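Local coordinates for protein-glutamine deamidase Cif (Burkholderia pseudomallei, PDB 3GQM) that deamidates a glutamine side chain of host NEDD8 to glutamate, abolishing cullin-RING ubiquitin ligase activity and so inhibiting the host cell cycle, at residues S107-F112 with D123-E128; Y148-N153 with I163-L168; R173-I178 with V204-L209. One frame throughout, in Å; residues are numbered along the deposited sequence.

In the fold
The three contacts follow one another along the chain, each closing before the next opens, and together they span both faces of the four-stranded antiparallel sheet. Contact 1 sets helix 104-116 against the loop that follows it. Contact 2, its centre about 12 Å from that of contact 1, is the hairpin of strands 147-154 and 159-165 in the sheet's middle; F112 and N109 touch V149 and I151 there. Contact 3 lies about 9 Å from the centre of contact 2, on edge strand 176-178, and adds helix 206-212. The inferred active-site residues lie at the ends of these elements: C104 begins helix 104-116, H159 begins strand 159-165 and Q179 follows strand 176-178.

Contact 1: residues S107-F112 with D123-E128; sequences SANNIF and DPTSIE
F112 and N109, one helical turn apart on helix 104-116, hold P124 of the following loop against the helix, in the family fold placed in the papain-like cysteine peptidase clan. The F112 ring and the proline slide past each other in opposite directions, with F112 CD2 3.8 Å from P124 CB. Further out on the same ring, F112 CZ meets the tip of I127, whose CD1 arrives from the opposite direction at 3.7 Å. The phenyl group gets there because its CG stands anti to the backbone N (chi1 -177°), which carries the ring out from the helix toward the loop. I127 answers with CG1 between its own N and carbonyl carbon (chi1 54°), extending CD1 to the ring. Elsewhere on its surface F112 touches V149 and I151 of strand 147-154, so the ring is wedged between loop and sheet.

N109 meets the proline at a slant: P124 CG rests 3.6 Å from the backbone O of N109, while CB and CG both lie beside the amide oxygen. That oxygen takes a hydrogen bond from K160 of strand 159-165, which helps hold the side chain, and the amide nitrogen has a weak bond to Y58. No hydrogen bond joins the two segments; the loop braces itself instead. An Asx turn at D123 brings T125 N 3.0 Å from D123 OD1, and the same oxygen accepts from T125 OG1 at 2.6 Å, both donors lying on one face of the carboxylate. T125 then places its methyl CG2 3.7 Å from N109 ND2.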
loop_
_atom_site.group_PDB
_atom_site.type_symbol
_atom_site.label_atom_id
_atom_site.label_comp_id
_atom_site.label_asym_id
_atom_site.label_seq_id
_atom_site.Cartn_x
_atom_site.Cartn_y
_atom_site.Cartn_z
ATOM N N SER A 107 2.429 3.576 3.024
ATOM C CA SER A 107 2.314 2.105 3.010
ATOM C C SER A 107 2.402 1.539 1.592
ATOM O O SER A 107 3.179 0.607 1.343
ATOM C CB SER A 107 1.051 1.595 3.722
ATOM O OG SER A 107 -0.149 2.056 3.052
ATOM N N ALA A 108 1.675 2.150 0.647
ATOM C CA ALA A 108 1.681 1.683 -0.726
ATOM C C ALA A 108 3.067 1.878 -1.374
ATOM O O ALA A 108 3.562 0.980 -2.077
ATOM C CB ALA A 108 0.568 2.400 -1.570
ATOM N N ASN A 109 3.669 3.045 -1.192
ATOM C CA ASN A 109 4.979 3.311 -1.784
ATOM C C ASN A 109 6.058 2.307 -1.296
ATOM O O ASN A 109 6.773 1.746 -2.080
ATOM C CB ASN A 109 5.411 4.762 -1.516
ATOM C CG ASN A 109 4.687 5.767 -2.386
ATOM O OD1 ASN A 109 4.095 5.432 -3.412
ATOM N ND2 ASN A 109 4.677 6.994 -1.945
ATOM N N ASN A 110 6.119 2.074 -0.002
ATOM C CA ASN A 110 7.099 1.159 0.580
ATOM C C ASN A 110 6.870 -0.332 0.330
ATOM O O ASN A 110 7.819 -1.055 0.014
ATOM C CB ASN A 110 7.251 1.475 2.064
ATOM C CG ASN A 110 8.089 2.736 2.257
ATOM O OD1 ASN A 110 9.220 2.785 1.766
ATOM N ND2 ASN A 110 7.514 3.794 2.878
ATOM N N ILE A 111 5.616 -0.794 0.440
ATOM C CA ILE A 111 5.327 -2.204 0.081
ATOM C C ILE A 111 5.544 -2.464 -1.419
ATOM O O ILE A 111 6.009 -3.558 -1.818
ATOM C CB ILE A 111 3.905 -2.641 0.537
ATOM C CG1 ILE A 111 3.873 -2.733 2.092
ATOM C CG2 ILE A 111 3.524 -3.974 -0.152
ATOM C CD1 ILE A 111 2.448 -2.642 2.716
ATOM N N PHE A 112 5.234 -1.466 -2.241
ATOM C CA PHE A 112 5.579 -1.527 -3.667
ATOM C C PHE A 112 7.101 -1.748 -3.895
ATOM O O PHE A 112 7.477 -2.613 -4.697
ATOM C CB PHE A 112 5.155 -0.237 -4.385
ATOM C CG PHE A 112 5.404 -0.244 -5.897
ATOM C CD1 PHE A 112 4.385 -0.678 -6.783
ATOM C CD2 PHE A 112 6.657 0.175 -6.424
ATOM C CE1 PHE A 112 4.585 -0.712 -8.174
ATOM C CE2 PHE A 112 6.889 0.176 -7.819
ATOM C CZ PHE A 112 5.850 -0.273 -8.704
ATOM N N ASP A 123 11.548 4.233 -7.547
ATOM C CA ASP A 123 10.888 5.315 -6.875
ATOM C C ASP A 123 9.501 5.300 -7.431
ATOM O O ASP A 123 9.302 5.711 -8.569
ATOM C CB ASP A 123 11.573 6.634 -7.210
ATOM C CG ASP A 123 10.999 7.788 -6.431
ATOM O OD1 ASP A 123 9.926 7.644 -5.750
ATOM O OD2 ASP A 123 11.665 8.818 -6.489
ATOM N N PRO A 124 8.552 4.733 -6.658
ATOM C CA PRO A 124 7.183 4.636 -7.103
ATOM C C PRO A 124 6.583 6.011 -7.265
ATOM O O PRO A 124 5.574 6.113 -7.915
ATOM C CB PRO A 124 6.489 3.900 -5.958
ATOM C CG PRO A 124 7.398 4.081 -4.778
ATOM C CD PRO A 124 8.743 4.248 -5.272
ATOM N N THR A 125 7.167 7.065 -6.681
ATOM C CA THR A 125 6.587 8.414 -6.908
ATOM C C THR A 125 6.921 8.980 -8.296
ATOM O O THR A 125 6.268 9.924 -8.750
ATOM C CB THR A 125 6.951 9.449 -5.808
ATOM O OG1 THR A 125 8.362 9.681 -5.823
ATOM C CG2 THR A 125 6.559 8.938 -4.462
ATOM N N SER A 126 7.904 8.373 -8.983
ATOM C CA SER A 126 8.356 8.884 -10.284
ATOM C C SER A 126 8.070 7.984 -11.487
ATOM O O SER A 126 8.215 8.427 -12.645
ATOM C CB SER A 126 9.851 9.217 -10.243
ATOM O OG SER A 126 10.607 8.071 -9.913
ATOM N N ILE A 127 7.670 6.733 -11.250
ATOM C CA ILE A 127 7.292 5.870 -12.367
ATOM C C ILE A 127 6.147 6.480 -13.215
ATOM O O ILE A 127 5.483 7.411 -12.792
ATOM C CB ILE A 127 6.972 4.404 -11.911
ATOM C CG1 ILE A 127 5.915 4.397 -10.787
ATOM C CG2 ILE A 127 8.266 3.667 -11.500
ATOM C CD1 ILE A 127 5.428 2.981 -10.360
ATOM N N GLU A 128 5.931 5.942 -14.414
ATOM C CA GLU A 128 4.871 6.420 -15.297
ATOM C C GLU A 128 3.494 5.863 -14.905
ATOM O O GLU A 128 3.324 4.648 -14.821
ATOM C CB GLU A 128 5.188 6.023 -16.743
ATOM C CG GLU A 128 4.816 7.097 -17.760
ATOM C CD GLU A 128 5.967 8.051 -18.043
ATOM O OE1 GLU A 128 6.827 7.708 -18.892
ATOM O OE2 GLU A 128 6.020 9.146 -17.435
#

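Contact 2: residues Y148-N153 with I163-L168; sequences YVVIVN and IDLPAL
Y148 and V150 pair with L165 and I163 through four backbone hydrogen bonds, the ladder of an antiparallel beta hairpin at the centre of the sheet. The inner ring is regular: V150 N reaches I163 O at 2.8 Å and I163 N reaches V150 O at 2.9 Å. The outer ring is skewed. L165 N meets Y148 O at 2.7 Å, whereas Y148 N approaches L165 O from 47° above its carbonyl plane. Between these rings V149 faces D164 as a non-hydrogen-bonded pair, and V149 CA lies 3.4 Å from I163 O in a CA-H...O contact.

One face of the hairpin is an apolar row. V150 CG2 touches L165 CD1 at 3.8 Å, and V152 CG2 touches I163 CD1 at 3.7 Å, both pairs crossing at a slant. Farther out, F255 and S257 of strand 253-260 lie against V150, and A175 packs on I163 and L165. On the other face V149 touches M115 and T116 of helix 104-116. The buried D164 carboxylate holds a salt bridge with R33 and a hydrogen bond from Y260. These partners probably stabilise its negative charge, tying strand 159-165 to helix 29-42 through R33 and to strand 253-260 through Y260.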
loop_
_atom_site.group_PDB
_atom_site.type_symbol
_atom_site.label_atom_id
_atom_site.label_comp_id
_atom_site.label_asym_id
_atom_site.label_seq_id
_atom_site.Cartn_x
_atom_site.Cartn_y
_atom_site.Cartn_z
ATOM N N TYR A 148 2.553 -9.148 -11.089
ATOM C CA TYR A 148 2.563 -7.702 -11.172
ATOM C C TYR A 148 1.929 -7.191 -9.933
ATOM O O TYR A 148 1.063 -7.861 -9.347
ATOM C CB TYR A 148 1.713 -7.181 -12.358
ATOM C CG TYR A 148 2.263 -7.570 -13.678
ATOM C CD1 TYR A 148 3.158 -6.731 -14.364
ATOM C CD2 TYR A 148 1.887 -8.787 -14.261
ATOM C CE1 TYR A 148 3.677 -7.113 -15.601
ATOM C CE2 TYR A 148 2.368 -9.162 -15.485
ATOM C CZ TYR A 148 3.263 -8.342 -16.149
ATOM O OH TYR A 148 3.714 -8.781 -17.368
ATOM N N VAL A 149 2.367 -6.005 -9.543
ATOM C CA VAL A 149 1.675 -5.204 -8.538
ATOM C C VAL A 149 1.327 -3.852 -9.179
ATOM O O VAL A 149 2.124 -3.328 -9.950
ATOM C CB VAL A 149 2.487 -5.053 -7.253
ATOM C CG1 VAL A 149 3.886 -4.416 -7.519
ATOM C CG2 VAL A 149 1.697 -4.231 -6.229
ATOM N N VAL A 150 0.119 -3.347 -8.907
ATOM C CA VAL A 150 -0.376 -2.106 -9.489
ATOM C C VAL A 150 -0.538 -1.133 -8.365
ATOM O O VAL A 150 -1.143 -1.454 -7.343
ATOM C CB VAL A 150 -1.755 -2.280 -10.137
ATOM C CG1 VAL A 150 -2.308 -0.953 -10.605
ATOM C CG2 VAL A 150 -1.674 -3.278 -11.316
ATOM N N ILE A 151 0.043 0.046 -8.523
ATOM C CA ILE A 151 -0.097 1.071 -7.496
ATOM C C ILE A 151 -1.137 2.062 -8.005
ATOM O O ILE A 151 -1.085 2.543 -9.165
ATOM C CB ILE A 151 1.282 1.731 -7.079
ATOM C CG1 ILE A 151 1.075 2.814 -6.009
ATOM C CG2 ILE A 151 2.089 2.179 -8.331
ATOM C CD1 ILE A 151 2.375 3.162 -5.151
ATOM N N VAL A 152 -2.091 2.354 -7.134
ATOM C CA VAL A 152 -3.215 3.157 -7.548
ATOM C C VAL A 152 -3.245 4.434 -6.776
ATOM O O VAL A 152 -3.212 4.453 -5.520
ATOM C CB VAL A 152 -4.584 2.379 -7.351
ATOM C CG1 VAL A 152 -5.804 3.228 -7.823
ATOM C CG2 VAL A 152 -4.536 1.096 -8.088
ATOM N N ASN A 153 -3.344 5.504 -7.544
ATOM C CA ASN A 153 -3.530 6.812 -7.013
ATOM C C ASN A 153 -4.954 7.315 -7.369
ATOM O O ASN A 153 -5.215 7.832 -8.451
ATOM C CB ASN A 153 -2.395 7.744 -7.503
ATOM C CG ASN A 153 -2.416 9.084 -6.794
ATOM O OD1 ASN A 153 -3.456 9.530 -6.341
ATOM N ND2 ASN A 153 -1.272 9.730 -6.707
ATOM N N ILE A 163 -2.831 -3.123 -5.753
ATOM C CA ILE A 163 -3.447 -4.349 -6.200
ATOM C C ILE A 163 -2.331 -5.336 -6.537
ATOM O O ILE A 163 -1.532 -5.059 -7.417
ATOM C CB ILE A 163 -4.291 -4.115 -7.471
ATOM C CG1 ILE A 163 -5.405 -3.103 -7.153
ATOM C CG2 ILE A 163 -4.903 -5.438 -7.887
ATOM C CD1 ILE A 163 -5.968 -2.347 -8.351
ATOM N N ASP A 164 -2.281 -6.463 -5.826
ATOM C CA ASP A 164 -1.304 -7.503 -6.085
ATOM C C ASP A 164 -1.899 -8.546 -7.073
ATOM O O ASP A 164 -2.994 -9.072 -6.842
ATOM C CB ASP A 164 -0.969 -8.156 -4.759
ATOM C CG ASP A 164 0.241 -9.090 -4.841
ATOM O OD1 ASP A 164 0.814 -9.284 -5.916
ATOM O OD2 ASP A 164 0.597 -9.662 -3.811
ATOM N N LEU A 165 -1.204 -8.795 -8.158
ATOM C CA LEU A 165 -1.637 -9.755 -9.199
ATOM C C LEU A 165 -0.599 -10.877 -9.356
ATOM O O LEU A 165 0.144 -10.915 -10.341
ATOM C CB LEU A 165 -1.816 -9.028 -10.553
ATOM C CG LEU A 165 -2.787 -7.840 -10.526
ATOM C CD1 LEU A 165 -2.625 -6.948 -11.750
ATOM C CD2 LEU A 165 -4.238 -8.323 -10.466
ATOM N N PRO A 166 -0.525 -11.785 -8.385
ATOM C CA PRO A 166 0.493 -12.821 -8.552
ATOM C C PRO A 166 0.086 -13.778 -9.647
ATOM O O PRO A 166 -1.107 -13.970 -9.862
ATOM C CB PRO A 166 0.499 -13.562 -7.207
ATOM C CG PRO A 166 -0.809 -13.223 -6.526
ATOM C CD PRO A 166 -1.370 -11.973 -7.187
ATOM N N ALA A 167 1.049 -14.383 -10.332
ATOM C CA ALA A 167 0.667 -15.472 -11.261
ATOM C C ALA A 167 0.392 -16.763 -10.468
ATOM O O ALA A 167 1.175 -17.170 -9.601
ATOM C CB ALA A 167 1.708 -15.679 -12.344
ATOM N N LEU A 168 -0.778 -17.338 -10.716
ATOM C CA LEU A 168 -1.216 -18.599 -10.085
ATOM C C LEU A 168 -1.365 -19.742 -11.103
ATOM O O LEU A 168 -2.160 -19.644 -12.054
ATOM C CB LEU A 168 -2.517 -18.395 -9.283
ATOM C CG LEU A 168 -2.449 -18.013 -7.795
ATOM C CD1 LEU A 168 -1.183 -17.260 -7.337
ATOM C CD2 LEU A 168 -3.701 -17.215 -7.439
#

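Contact 3: residues R173-I178 with V204-L209; sequences RTAYII and VSLDEL
A175 and V204 tie the lead-in of edge strand 176-178 to the start of helix 206-212 by one direct backbone bond, V204 N to A175 O at 2.7 Å (angle 164°). Beside it a water bridges the same two residues, accepting from A175 N at 2.9 Å; it lies unusually near V204 O, so that leg is less sure. Around the direct bond the packing is close and apolar. The A175 methyl, pointing at the helix, lies 3.8 Å from L209 CD1 and also meets L206 CG, while I177 CG1 touches V204 CG2 at 3.8 Å. The I177 and L209 side chains run past each other in opposite directions, and I232 of helix 222-233 backs both.

The end at R173 and T174 is more open and its side-chain contacts sparser, except that L206 CD1 lies close against R173 O. The arginine chain bends at chi2 and chi3 and carries its guanidinium away, to the backbone oxygens of K146 and D143.

An apolar seam thus does most of the joining next to the inferred active-site residue Q179, with one direct polar tie between the strand's lead-in and the residue before the helix's N-cap.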
loop_
_atom_site.group_PDB
_atom_site.type_symbol
_atom_site.label_atom_id
_atom_site.label_comp_id
_atom_site.label_asym_id
_atom_site.label_seq_id
_atom_site.Cartn_x
_atom_site.Cartn_y
_atom_site.Cartn_z
ATOM N N ARG A 173 -6.451 -15.407 -13.039
ATOM C CA ARG A 173 -5.799 -14.140 -12.647
ATOM C C ARG A 173 -6.583 -13.630 -11.444
ATOM O O ARG A 173 -7.800 -13.426 -11.519
ATOM C CB ARG A 173 -5.870 -13.100 -13.775
ATOM C CG ARG A 173 -5.200 -11.719 -13.525
ATOM C CD ARG A 173 -3.862 -11.550 -14.360
ATOM N NE ARG A 173 -2.705 -11.741 -13.487
ATOM C CZ ARG A 173 -1.419 -11.718 -13.848
ATOM N NH1 ARG A 173 -0.491 -11.892 -12.913
ATOM N NH2 ARG A 173 -1.051 -11.532 -15.120
ATOM N N THR A 174 -5.862 -13.442 -10.353
ATOM C CA THR A 174 -6.406 -13.216 -9.032
ATOM C C THR A 174 -5.776 -11.948 -8.522
ATOM O O THR A 174 -4.645 -11.640 -8.882
ATOM C CB THR A 174 -5.997 -14.376 -8.105
ATOM O OG1 THR A 174 -6.422 -15.586 -8.719
ATOM C CG2 THR A 174 -6.639 -14.270 -6.745
ATOM N N ALA A 175 -6.537 -11.206 -7.721
ATOM C CA ALA A 175 -6.132 -9.894 -7.259
ATOM C C ALA A 175 -6.338 -9.832 -5.766
ATOM O O ALA A 175 -7.357 -10.298 -5.275
ATOM C CB ALA A 175 -6.982 -8.810 -7.942
ATOM N N TYR A 176 -5.399 -9.213 -5.060
ATOM C CA TYR A 176 -5.513 -8.936 -3.649
ATOM C C TYR A 176 -5.244 -7.438 -3.416
ATOM O O TYR A 176 -4.502 -6.813 -4.194
ATOM C CB TYR A 176 -4.453 -9.742 -2.907
ATOM C CG TYR A 176 -4.576 -11.226 -3.174
ATOM C CD1 TYR A 176 -5.479 -12.007 -2.436
ATOM C CD2 TYR A 176 -3.826 -11.833 -4.159
ATOM C CE1 TYR A 176 -5.596 -13.368 -2.652
ATOM C CE2 TYR A 176 -3.949 -13.200 -4.412
ATOM C CZ TYR A 176 -4.829 -13.965 -3.634
ATOM O OH TYR A 176 -4.972 -15.303 -3.890
ATOM N N ILE A 177 -5.832 -6.884 -2.356
ATOM C CA ILE A 177 -5.613 -5.495 -1.971
ATOM C C ILE A 177 -4.591 -5.399 -0.845
ATOM O O ILE A 177 -4.648 -6.153 0.124
ATOM C CB ILE A 177 -6.949 -4.777 -1.512
ATOM C CG1 ILE A 177 -8.026 -4.911 -2.620
ATOM C CG2 ILE A 177 -6.682 -3.226 -1.045
ATOM C CD1 ILE A 177 -7.649 -4.106 -3.875
ATOM N N ILE A 178 -3.678 -4.446 -0.966
ATOM C CA ILE A 178 -2.841 -4.034 0.159
ATOM C C ILE A 178 -3.024 -2.513 0.352
ATOM O O ILE A 178 -2.904 -1.760 -0.601
ATOM C CB ILE A 178 -1.363 -4.384 -0.110
ATOM C CG1 ILE A 178 -1.233 -5.865 -0.501
ATOM C CG2 ILE A 178 -0.447 -4.057 1.120
ATOM C CD1 ILE A 178 0.221 -6.329 -0.794
ATOM N N VAL A 204 -10.003 -10.468 -4.639
ATOM C CA VAL A 204 -10.962 -9.455 -5.024
ATOM C C VAL A 204 -11.364 -9.649 -6.486
ATOM O O VAL A 204 -10.570 -10.135 -7.331
ATOM C CB VAL A 204 -10.385 -8.017 -4.784
ATOM C CG1 VAL A 204 -11.214 -7.019 -5.494
ATOM C CG2 VAL A 204 -10.401 -7.745 -3.291
ATOM N N SER A 205 -12.619 -9.310 -6.776
ATOM C CA SER A 205 -13.139 -9.424 -8.124
ATOM C C SER A 205 -12.437 -8.457 -9.100
ATOM O O SER A 205 -12.510 -7.242 -8.907
ATOM C CB SER A 205 -14.646 -9.128 -8.113
ATOM O OG SER A 205 -15.088 -9.026 -9.453
ATOM N N LEU A 206 -11.794 -8.970 -10.153
ATOM C CA LEU A 206 -11.247 -8.085 -11.210
ATOM C C LEU A 206 -12.350 -7.261 -11.876
ATOM O O LEU A 206 -12.132 -6.093 -12.273
ATOM C CB LEU A 206 -10.396 -8.849 -12.225
ATOM C CG LEU A 206 -9.010 -9.034 -11.579
ATOM C CD1 LEU A 206 -8.569 -10.475 -11.634
ATOM C CD2 LEU A 206 -7.991 -8.101 -12.193
ATOM N N ASP A 207 -13.533 -7.866 -11.923
ATOM C CA ASP A 207 -14.778 -7.245 -12.347
ATOM C C ASP A 207 -15.165 -6.046 -11.535
ATOM O O ASP A 207 -15.410 -4.987 -12.072
ATOM C CB ASP A 207 -15.901 -8.243 -12.117
ATOM C CG ASP A 207 -16.779 -8.364 -13.259
ATOM O OD1 ASP A 207 -17.914 -7.850 -13.153
ATOM O OD2 ASP A 207 -16.324 -8.997 -14.256
ATOM N N GLU A 208 -15.280 -6.220 -10.227
ATOM C CA GLU A 208 -15.565 -5.070 -9.397
ATOM C C GLU A 208 -14.461 -4.025 -9.462
ATOM O O GLU A 208 -14.752 -2.830 -9.490
ATOM C CB GLU A 208 -15.810 -5.508 -7.966
ATOM C CG GLU A 208 -16.989 -6.448 -7.811
ATOM C CD GLU A 208 -17.362 -6.610 -6.358
ATOM O OE1 GLU A 208 -18.511 -6.303 -5.999
ATOM O OE2 GLU A 208 -16.507 -6.975 -5.546
ATOM N N LEU A 209 -13.201 -4.469 -9.458
ATOM C CA LEU A 209 -12.061 -3.543 -9.565
ATOM C C LEU A 209 -12.159 -2.718 -10.854
ATOM O O LEU A 209 -11.905 -1.510 -10.845
ATOM C CB LEU A 209 -10.692 -4.271 -9.527
ATOM C CG LEU A 209 -10.162 -4.630 -8.134
ATOM C CD1 LEU A 209 -8.937 -5.537 -8.241
ATOM C CD2 LEU A 209 -9.844 -3.341 -7.357
HETATM O O HOH W 1 -9.217 -12.270 -7.662
#